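Local structure of YCAC GENE product (Escherichia coli, 1YAC) at residues K10-V15 and T103-L108; L17-A22 and T57-T62. The protein is probably a hydrolase of still unknown specificity, which assembles as an octamer and belongs to the isochorismatase-like family. One frame throughout, in Å; residues are numbered along the deposited sequence.

Contact 1: K10-V15 and T103-L108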
ATOM      1  N   LYS A  10      36.912   3.662   6.828  1.00 12.27           N
ATOM      2  CA  LYS A  10      37.010   5.063   6.395  1.00 14.25           C
ATOM      3  C   LYS A  10      38.346   5.426   5.736  1.00 14.62           C
ATOM      4  O   LYS A  10      38.455   6.482   5.143  1.00 14.82           O
ATOM      5  CB  LYS A  10      36.711   6.030   7.526  1.00 16.18           C
ATOM      6  CG  LYS A  10      37.685   5.992   8.684  1.00 18.87           C
ATOM      7  CD  LYS A  10      37.423   7.143   9.638  1.00 24.37           C
ATOM      8  CE  LYS A  10      38.463   7.154  10.759  1.00 27.88           C
ATOM      9  NZ  LYS A  10      38.433   8.432  11.548  1.00 33.77           N
ATOM     10  N   ASN A  11      39.344   4.549   5.851  1.00 14.15           N
ATOM     11  CA  ASN A  11      40.625   4.776   5.229  1.00 13.80           C
ATOM     12  C   ASN A  11      40.828   3.972   3.953  1.00 12.64           C
ATOM     13  O   ASN A  11      41.822   4.131   3.277  1.00 11.90           O
ATOM     14  CB  ASN A  11      41.738   4.429   6.224  1.00 17.42           C
ATOM     15  CG  ASN A  11      41.852   5.337   7.444  1.00 22.37           C
ATOM     16  OD1 ASN A  11      41.036   5.371   8.322  1.00 27.94           O
ATOM     17  ND2 ASN A  11      42.888   6.132   7.458  1.00 27.60           N
ATOM     18  N   ASP A  12      39.857   3.134   3.637  1.00 10.77           N
ATOM     19  CA  ASP A  12      39.968   2.325   2.431  1.00 10.72           C
ATOM     20  C   ASP A  12      38.711   2.367   1.561  1.00 10.63           C
ATOM     21  O   ASP A  12      38.436   1.434   0.797  1.00  9.21           O
ATOM     22  CB  ASP A  12      40.298   0.854   2.785  1.00 13.22           C
ATOM     23  CG  ASP A  12      41.025   0.129   1.676  1.00 15.44           C
ATOM     24  OD1 ASP A  12      41.474   0.752   0.686  1.00 14.24           O
ATOM     25  OD2 ASP A  12      41.153  -1.090   1.799  1.00 18.52           O
ATOM     26  N   ALA A  13      38.015   3.500   1.585  1.00  8.71           N
ATOM     27  CA  ALA A  13      36.774   3.646   0.824  1.00  8.45           C
ATOM     28  C   ALA A  13      36.659   4.937   0.028  1.00  9.12           C
ATOM     29  O   ALA A  13      37.062   6.005   0.501  1.00  8.42           O
ATOM     30  CB  ALA A  13      35.564   3.533   1.771  1.00  8.73           C
ATOM     31  N   ALA A  14      36.122   4.825  -1.183  1.00  8.27           N
ATOM     32  CA  ALA A  14      35.891   5.986  -2.034  1.00  8.66           C
ATOM     33  C   ALA A  14      34.387   6.013  -2.327  1.00  9.58           C
ATOM     34  O   ALA A  14      33.705   4.976  -2.284  1.00  9.55           O
ATOM     35  CB  ALA A  14      36.678   5.890  -3.331  1.00  6.98           C
ATOM     36  N   VAL A  15      33.868   7.199  -2.600  1.00  9.46           N
ATOM     37  CA  VAL A  15      32.449   7.351  -2.886  1.00  9.12           C
ATOM     38  C   VAL A  15      32.253   7.734  -4.345  1.00  9.13           C
ATOM     39  O   VAL A  15      32.928   8.643  -4.835  1.00  9.71           O
ATOM     40  CB  VAL A  15      31.826   8.436  -1.973  1.00  8.24           C
ATOM     41  CG1 VAL A  15      30.344   8.669  -2.328  1.00  7.51           C
ATOM     42  CG2 VAL A  15      31.949   8.019  -0.522  1.00  6.77           C
ATOM     43  N   THR A 103      42.181   6.747  -6.546  1.00  9.80           N
ATOM     44  CA  THR A 103      41.868   6.985  -5.141  1.00  9.54           C
ATOM     45  C   THR A 103      42.668   6.001  -4.286  1.00 10.02           C
ATOM     46  O   THR A 103      42.908   6.248  -3.111  1.00  8.93           O
ATOM     47  CB  THR A 103      40.364   6.782  -4.820  1.00  9.93           C
ATOM     48  OG1 THR A 103      40.018   5.404  -4.960  1.00  8.68           O
ATOM     49  CG2 THR A 103      39.478   7.609  -5.741  1.00  9.85           C
ATOM     50  N   GLY A 104      43.019   4.866  -4.884  1.00 10.64           N
ATOM     51  CA  GLY A 104      43.772   3.839  -4.189  1.00 11.55           C
ATOM     52  C   GLY A 104      42.936   3.085  -3.170  1.00 13.36           C
ATOM     53  O   GLY A 104      43.483   2.344  -2.345  1.00 14.80           O
ATOM     54  N   LYS A 105      41.613   3.243  -3.237  1.00 11.68           N
ATOM     55  CA  LYS A 105      40.701   2.593  -2.295  1.00 11.38           C
ATOM     56  C   LYS A 105      40.127   1.283  -2.820  1.00 11.72           C
ATOM     57  O   LYS A 105      39.706   1.199  -3.969  1.00 12.29           O
ATOM     58  CB  LYS A 105      39.554   3.539  -1.911  1.00  9.28           C
ATOM     59  CG  LYS A 105      40.021   4.893  -1.391  1.00 10.90           C
ATOM     60  CD  LYS A 105      41.047   4.754  -0.291  1.00 12.00           C
ATOM     61  CE  LYS A 105      41.540   6.108   0.161  1.00 13.70           C
ATOM     62  NZ  LYS A 105      42.588   5.983   1.213  1.00 16.50           N
ATOM     63  N   LYS A 106      40.109   0.272  -1.952  1.00 10.92           N
ATOM     64  CA  LYS A 106      39.587  -1.051  -2.278  1.00 11.89           C
ATOM     65  C   LYS A 106      38.045  -1.100  -2.237  1.00 12.00           C
ATOM     66  O   LYS A 106      37.416  -1.875  -2.974  1.00 12.51           O
ATOM     67  CB  LYS A 106      40.164  -2.056  -1.281  1.00 13.52           C
ATOM     68  CG  LYS A 106      39.617  -3.476  -1.348  1.00 18.45           C
ATOM     69  CD  LYS A 106      39.987  -4.144  -2.621  1.00 21.90           C
ATOM     70  CE  LYS A 106      39.834  -5.642  -2.523  1.00 25.63           C
ATOM     71  NZ  LYS A 106      40.493  -6.261  -3.712  1.00 30.17           N
ATOM     72  N   GLN A 107      37.449  -0.304  -1.350  1.00  9.72           N
ATOM     73  CA  GLN A 107      35.998  -0.295  -1.188  1.00  8.86           C
ATOM     74  C   GLN A 107      35.379   0.876  -1.924  1.00  8.21           C
ATOM     75  O   GLN A 107      35.878   1.998  -1.841  1.00  8.27           O
ATOM     76  CB  GLN A 107      35.651  -0.210   0.293  1.00  8.88           C
ATOM     77  CG  GLN A 107      36.290  -1.313   1.132  1.00  9.20           C
ATOM     78  CD  GLN A 107      36.032  -1.131   2.607  1.00 10.33           C
ATOM     79  OE1 GLN A 107      35.781  -0.016   3.084  1.00 10.32           O
ATOM     80  NE2 GLN A 107      36.103  -2.219   3.348  1.00 10.77           N
ATOM     81  N   LEU A 108      34.278   0.619  -2.617  1.00  7.70           N
ATOM     82  CA  LEU A 108      33.587   1.666  -3.358  1.00  8.10           C
ATOM     83  C   LEU A 108      32.158   1.751  -2.867  1.00  8.62           C
ATOM     84  O   LEU A 108      31.439   0.746  -2.864  1.00  9.44           O
ATOM     85  CB  LEU A 108      33.564   1.359  -4.856  1.00  8.72           C
ATOM     86  CG  LEU A 108      34.909   1.095  -5.527  1.00  8.12           C
ATOM     87  CD1 LEU A 108      34.705   0.861  -7.040  1.00  8.82           C
ATOM     88  CD2 LEU A 108      35.832   2.284  -5.273  1.00  8.49           C
TER
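Asp12 and Ala14 bracket Gln107 where two parallel strands begin side by side. Gln107 N gives its hydrogen to Asp12 O (2.9 Å), and Gln107 O accepts from Ala14 N (2.9 Å), the alternation expected of a parallel pair. The tight part of the contact lies around Ala14: its CB rests 3.7 Å from Thr103 OG1 and 4.0 Å from Lys105 CB, with Leu108 CD2 a little farther off. A methyl suits this spot because three larger side chains converge on it. Thr103 OG1 faces this methyl while accepting from Lys105 N in an ST turn, and it also bonds to Val100 O of helix 94-102, linking the turn back to the last part of the helix.

Toward the exposed loop of residues 10-12 the packing gives way to polar links. Lys105, bent at its second torsion (chi2 -51°), folds its aliphatic chain across the backbone of Ala13 and delivers NZ to Asn11 O at 2.9 Å, approaching from above the carbonyl plane. Asp12 OD1 takes a nearly straight bond from Lys106 N (3.0 Å, 171° at the hydrogen), although the N-H comes from above the carboxylate plane. Gln107 turns its amide to Arg7 O and Asp9 N. Side chains therefore bond to backbone where the sheet pairing runs out, and the Asp12 carboxylate, near Lys105 NZ but not touching it, would probably add to the Asn11 carbonyl in balancing its charge.

Contact 2: L17-A22 and T57-T62. Unlike the reference sequence in segment 57-62: Ala60 (reference Phe).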
ATOM      1  N   LEU A  17      29.455   9.035  -6.954  1.00  9.08           N
ATOM      2  CA  LEU A  17      28.118   9.613  -7.091  1.00  8.33           C
ATOM      3  C   LEU A  17      27.845   9.705  -8.587  1.00  8.93           C
ATOM      4  O   LEU A  17      28.373  10.580  -9.281  1.00  9.09           O
ATOM      5  CB  LEU A  17      28.060  10.979  -6.408  1.00  8.53           C
ATOM      6  CG  LEU A  17      28.421  10.952  -4.915  1.00  9.60           C
ATOM      7  CD1 LEU A  17      28.277  12.354  -4.319  1.00  9.26           C
ATOM      8  CD2 LEU A  17      27.510   9.962  -4.169  1.00  9.14           C
ATOM      9  N   VAL A  18      26.980   8.817  -9.065  1.00  8.73           N
ATOM     10  CA  VAL A  18      26.684   8.698 -10.482  1.00  8.12           C
ATOM     11  C   VAL A  18      25.348   9.232 -11.001  1.00  9.79           C
ATOM     12  O   VAL A  18      24.281   8.689 -10.698  1.00  8.78           O
ATOM     13  CB  VAL A  18      26.799   7.199 -10.914  1.00  9.64           C
ATOM     14  CG1 VAL A  18      26.835   7.069 -12.445  1.00 10.04           C
ATOM     15  CG2 VAL A  18      28.035   6.541 -10.276  1.00  9.65           C
ATOM     16  N   ASP A  19      25.437  10.289 -11.803  1.00  8.82           N
ATOM     17  CA  ASP A  19      24.289  10.884 -12.479  1.00 10.34           C
ATOM     18  C   ASP A  19      23.098  11.408 -11.665  1.00 10.41           C
ATOM     19  O   ASP A  19      21.942  11.245 -12.068  1.00 10.49           O
ATOM     20  CB  ASP A  19      23.787   9.931 -13.572  1.00 10.32           C
ATOM     21  CG  ASP A  19      24.895   9.468 -14.508  1.00 14.29           C
ATOM     22  OD1 ASP A  19      26.008  10.034 -14.485  1.00 13.74           O
ATOM     23  OD2 ASP A  19      24.659   8.508 -15.263  1.00 16.72           O
ATOM     24  N   HIS A  20      23.369  12.004 -10.509  1.00 10.14           N
ATOM     25  CA  HIS A  20      22.303  12.604  -9.712  1.00 10.00           C
ATOM     26  C   HIS A  20      22.084  13.957 -10.404  1.00  9.62           C
ATOM     27  O   HIS A  20      22.530  15.009  -9.920  1.00  8.81           O
ATOM     28  CB  HIS A  20      22.749  12.816  -8.254  1.00  9.04           C
ATOM     29  CG  HIS A  20      22.855  11.551  -7.450  1.00 10.66           C
ATOM     30  ND1 HIS A  20      24.061  10.926  -7.197  1.00  9.29           N
ATOM     31  CD2 HIS A  20      21.915  10.834  -6.785  1.00  9.67           C
ATOM     32  CE1 HIS A  20      23.861   9.887  -6.410  1.00 10.96           C
ATOM     33  NE2 HIS A  20      22.566   9.804  -6.145  1.00 10.22           N
ATOM     34  N   GLN A  21      21.446  13.908 -11.567  1.00  9.41           N
ATOM     35  CA  GLN A  21      21.199  15.104 -12.369  1.00  9.08           C
ATOM     36  C   GLN A  21      19.768  15.629 -12.252  1.00  9.47           C
ATOM     37  O   GLN A  21      18.833  14.854 -12.059  1.00  9.31           O
ATOM     38  CB  GLN A  21      21.582  14.818 -13.821  1.00  9.50           C
ATOM     39  CG  GLN A  21      23.087  14.570 -13.981  1.00 10.58           C
ATOM     40  CD  GLN A  21      23.432  13.851 -15.268  1.00 13.87           C
ATOM     41  OE1 GLN A  21      23.906  12.698 -15.184  1.00 11.90           O
ATOM     42  NE2 GLN A  21      23.228  14.426 -16.366  1.00 15.68           N
ATOM     43  N   ALA A  22      19.611  16.941 -12.408  1.00  8.66           N
ATOM     44  CA  ALA A  22      18.316  17.602 -12.281  1.00  9.41           C
ATOM     45  C   ALA A  22      17.199  16.986 -13.110  1.00 10.19           C
ATOM     46  O   ALA A  22      16.100  16.766 -12.598  1.00 11.15           O
ATOM     47  CB  ALA A  22      18.447  19.082 -12.575  1.00  9.98           C
ATOM     48  N   THR A  57      30.183  12.075 -11.539  1.00  9.55           N
ATOM     49  CA  THR A  57      30.101  11.803 -12.966  1.00  9.54           C
ATOM     50  C   THR A  57      28.681  12.063 -13.430  1.00 10.38           C
ATOM     51  O   THR A  57      27.744  11.969 -12.639  1.00  9.85           O
ATOM     52  CB  THR A  57      30.573  10.360 -13.328  1.00  9.38           C
ATOM     53  OG1 THR A  57      30.591  10.196 -14.759  1.00  8.83           O
ATOM     54  CG2 THR A  57      29.665   9.303 -12.699  1.00  8.62           C
ATOM     55  N   THR A  58      28.536  12.482 -14.680  1.00 11.01           N
ATOM     56  CA  THR A  58      27.224  12.777 -15.244  1.00 12.20           C
ATOM     57  C   THR A  58      27.139  12.203 -16.641  1.00 14.76           C
ATOM     58  O   THR A  58      28.158  11.940 -17.287  1.00 13.89           O
ATOM     59  CB  THR A  58      26.958  14.289 -15.324  1.00 11.85           C
ATOM     60  OG1 THR A  58      27.941  14.891 -16.173  1.00 12.69           O
ATOM     61  CG2 THR A  58      27.007  14.933 -13.934  1.00 10.62           C
ATOM     62  N   SER A  59      25.913  12.030 -17.111  1.00 15.84           N
ATOM     63  CA  SER A  59      25.659  11.480 -18.430  1.00 17.94           C
ATOM     64  C   SER A  59      24.925  12.510 -19.272  1.00 19.16           C
ATOM     65  O   SER A  59      23.847  12.978 -18.880  1.00 17.04           O
ATOM     66  CB  SER A  59      24.793  10.220 -18.294  1.00 18.30           C
ATOM     67  OG  SER A  59      24.374   9.758 -19.559  1.00 20.91           O
ATOM     68  N   ALA A  60      25.542  12.883 -20.391  1.00 20.08           N
ATOM     69  CA  ALA A  60      24.973  13.846 -21.346  1.00 22.61           C
ATOM     70  C   ALA A  60      24.245  14.999 -20.665  1.00 23.45           C
ATOM     71  O   ALA A  60      23.106  15.331 -21.009  1.00 23.90           O
ATOM     72  CB  ALA A  60      24.047  13.127 -22.335  1.00 22.60           C
ATOM     73  N   GLU A  61      24.933  15.628 -19.720  1.00 24.13           N
ATOM     74  CA  GLU A  61      24.372  16.736 -18.958  1.00 25.29           C
ATOM     75  C   GLU A  61      23.926  17.941 -19.770  1.00 25.80           C
ATOM     76  O   GLU A  61      23.207  18.790 -19.253  1.00 26.18           O
ATOM     77  CB  GLU A  61      25.354  17.181 -17.884  1.00 27.29           C
ATOM     78  CG  GLU A  61      26.655  17.734 -18.422  1.00 30.20           C
ATOM     79  CD  GLU A  61      27.595  18.136 -17.310  1.00 32.49           C
ATOM     80  OE1 GLU A  61      27.604  17.459 -16.261  1.00 30.53           O
ATOM     81  OE2 GLU A  61      28.326  19.133 -17.488  1.00 34.85           O
ATOM     82  N   THR A  62      24.386  18.051 -21.011  1.00 26.19           N
ATOM     83  CA  THR A  62      23.979  19.167 -21.863  1.00 27.59           C
ATOM     84  C   THR A  62      22.869  18.658 -22.764  1.00 26.99           C
ATOM     85  O   THR A  62      23.017  18.545 -23.978  1.00 29.97           O
ATOM     86  CB  THR A  62      25.146  19.699 -22.702  1.00 28.16           C
ATOM     87  OG1 THR A  62      25.817  18.602 -23.341  1.00 31.06           O
ATOM     88  CG2 THR A  62      26.120  20.444 -21.812  1.00 29.74           C
TER
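This is a buried parallel pairing at the C-terminal ends of strands 13-18 and 54-59, the two strands of a beta-alpha-beta unit, continued by a side-chain amide once the backbones part. Thr57 is held by both its N and its O: the N donates to Leu17 O (3.3 Å), and the O accepts from Asp19 N (3.0 Å). Beside this pair Val18 CG1 meets Thr57 CG2 at 3.6 Å, methyl against methyl. With OG1 anti to the backbone N (chi1 -175°), Thr57 keeps that methyl for Val18 and its hydroxyl for Ile82 O and Arg84.

The side-chain amide of Gln21 then takes over from the backbone, as a peptide group of a neighbouring strand might. Its OE1 accepts from Ser59 N (2.9 Å), and its NE2 donates to Ser59 O (3.0 Å) in an almost straight bond, 178° at the hydrogen; the two bonds fix the amide's rotation, and NE2 also reaches Gly66 O. Glutamine suits the place because one end carries both donor and acceptor.

Asp19 lays its carboxylate beside Thr58 CA and Ser59 CB, forms a salt bridge with Arg84 of strand 81-84, and packs on Cys118 near the start of helix 115-128. An aspartate, an arginine and a cysteine gathered beyond the strands' C-terminal ends are consistent with the active site of isochorismatase-like hydrolases.

Both contacts use strand 13-18, at its two ends and along its two edges: contact 1 joins its start to strand 107-112, contact 2 its end to strand 54-59, with centres about 22 Å apart. Together they place this strand between its neighbours in the parallel sheet of the three-layer sandwich. Contact 1 is partly buried, touches no other subunit and mixes alanine packing with lysine and aspartate bonds at its exposed side. Contact 2 is buried and meets its polar groups partly across the contact and partly from neighbouring strands and loops; there Trp176 of another subunit packs on Ser59. Charge thus serves the surface turns in one and the probable active-site end in the other.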